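Local atomic coordinates of hookworm platelet inhibitor 1 (Ancylostoma caninum, PDB entry 4TPV), a protein that inhibits platelet aggregation and adhesion, possibly by binding platelet integrins. Residues S107-A110 with N111-D115. Residues are numbered along the deposited sequence; the frame is centred on the assembly and turned at random.
Sequences SNIA and NMVWD
Ile109 has CG1 turned opposite its backbone N (chi1 -178°), chi2 (68°) then directs CD1 toward Met112 and Val113, and the bend of Met112 at chi3 (-58°) brings its CE round to meet it. All three residues lie on the short helix 107-113 of the CAP domain, the fold shared by cysteine-rich secretory and pathogenesis-related proteins. Ile109 CD1 touches Met112 CE at 3.9 Å, the side chains crossing at about a right angle, and Val113 CG1 at 4.1 Å. This apolar side of the helix packs against helices 80-89 and 13-34: Trp89 meets both Ile109 and Met112, while Phe30 meets Val113.

Three i to i+4 bonds hold the turns together: Asn111 N to Ser107 O (3.1 Å), Met112 N to Asn108 O (3.1 Å) and Val113 N to Ile109 O (3.0 Å). Elsewhere on the helix, Asn111 ND2 is gripped by Asn69 OD1 and Glu66 O, and Asn108 ND2 by Glu91, so the amide of the buried Asn111 and that of Asn108 are both tied to other parts of the domain.

Trp114, on the loop that follows, makes a weak, strongly bent bond from its N to Ala110 O. Its indole stands beside Ala110: the methyl CB of Ala110 lies 4.1 Å from Trp114 CE3, and Ala110 O meets the ring at its edge, in plane, 3.5 Å from that same CE3 atom.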
loop_
_atom_site.group_PDB
_atom_site.type_symbol
_atom_site.label_atom_id
_atom_site.label_comp_id
_atom_site.label_asym_id
_atom_site.label_seq_id
_atom_site.Cartn_x
_atom_site.Cartn_y
_atom_site.Cartn_z
ATOM N N SER A 107 -9.761 6.673 -1.512
ATOM C CA SER A 107 -9.589 5.228 -1.640
ATOM C C SER A 107 -8.103 4.843 -1.693
ATOM O O SER A 107 -7.689 3.845 -1.095
ATOM C CB SER A 107 -10.323 4.722 -2.875
ATOM O OG SER A 107 -10.204 3.311 -3.006
ATOM N N ASN A 108 -7.294 5.632 -2.385
ATOM C CA ASN A 108 -5.886 5.252 -2.505
ATOM C C ASN A 108 -5.154 5.422 -1.179
ATOM O O ASN A 108 -4.410 4.534 -0.745
ATOM C CB ASN A 108 -5.199 6.062 -3.607
ATOM C CG ASN A 108 -5.806 5.808 -4.967
ATOM O OD1 ASN A 108 -5.740 4.684 -5.488
ATOM N ND2 ASN A 108 -6.375 6.841 -5.563
ATOM N N ILE A 109 -5.341 6.557 -0.519
ATOM C CA ILE A 109 -4.641 6.724 0.741
ATOM C C ILE A 109 -5.116 5.669 1.754
ATOM O O ILE A 109 -4.316 5.114 2.478
ATOM C CB ILE A 109 -4.797 8.158 1.316
ATOM C CG1 ILE A 109 -4.000 8.302 2.618
ATOM C CG2 ILE A 109 -6.252 8.510 1.552
ATOM C CD1 ILE A 109 -2.476 8.243 2.432
ATOM N N ALA A 110 -6.414 5.375 1.772
ATOM C CA ALA A 110 -6.930 4.364 2.702
ATOM C C ALA A 110 -6.282 2.988 2.478
ATOM O O ALA A 110 -5.989 2.269 3.454
ATOM C CB ALA A 110 -8.456 4.278 2.584
ATOM N N ASN A 111 -6.058 2.606 1.224
ATOM C CA ASN A 111 -5.412 1.328 0.964
ATOM C C ASN A 111 -3.982 1.346 1.493
ATOM O O ASN A 111 -3.498 0.351 2.039
ATOM C CB ASN A 111 -5.402 0.996 -0.535
ATOM C CG ASN A 111 -6.512 0.029 -0.937
ATOM O OD1 ASN A 111 -6.803 -0.953 -0.236
ATOM N ND2 ASN A 111 -7.119 0.290 -2.099
ATOM N N MET A 112 -3.306 2.487 1.332
ATOM C CA MET A 112 -1.906 2.585 1.730
ATOM C C MET A 112 -1.708 2.578 3.240
ATOM O O MET A 112 -0.692 2.076 3.713
ATOM C CB MET A 112 -1.244 3.841 1.139
ATOM C CG MET A 112 -1.097 3.803 -0.368
ATOM S SD MET A 112 0.187 4.918 -0.986
ATOM C CE MET A 112 -0.378 6.495 -0.362
ATOM N N VAL A 113 -2.669 3.104 4.000
ATOM C CA VAL A 113 -2.502 3.183 5.461
ATOM C C VAL A 113 -3.496 2.329 6.265
ATOM O O VAL A 113 -3.543 2.419 7.502
ATOM C CB VAL A 113 -2.560 4.655 5.941
ATOM C CG1 VAL A 113 -1.455 5.467 5.253
ATOM C CG2 VAL A 113 -3.968 5.271 5.730
ATOM N N TRP A 114 -4.238 1.455 5.590
ATOM C CA TRP A 114 -5.111 0.517 6.309
ATOM C C TRP A 114 -4.256 -0.313 7.275
ATOM O O TRP A 114 -3.267 -0.919 6.846
ATOM C CB TRP A 114 -5.864 -0.394 5.322
ATOM C CG TRP A 114 -7.180 -0.812 5.891
ATOM C CD1 TRP A 114 -7.410 -1.842 6.764
ATOM C CD2 TRP A 114 -8.447 -0.170 5.685
ATOM N NE1 TRP A 114 -8.750 -1.898 7.095
ATOM C CE2 TRP A 114 -9.407 -0.884 6.446
ATOM C CE3 TRP A 114 -8.869 0.919 4.910
ATOM C CZ2 TRP A 114 -10.763 -0.532 6.472
ATOM C CZ3 TRP A 114 -10.227 1.276 4.935
ATOM C CH2 TRP A 114 -11.152 0.545 5.724
ATOM N N ASP A 115 -4.601 -0.350 8.558
ATOM C CA ASP A 115 -3.589 -0.790 9.507
ATOM C C ASP A 115 -3.298 -2.289 9.340
ATOM O O ASP A 115 -2.149 -2.715 9.497
ATOM C CB ASP A 115 -3.943 -0.390 10.973
ATOM C CG ASP A 115 -5.254 -0.950 11.484
ATOM O OD1 ASP A 115 -5.997 -1.639 10.762
ATOM O OD2 ASP A 115 -5.544 -0.667 12.660
#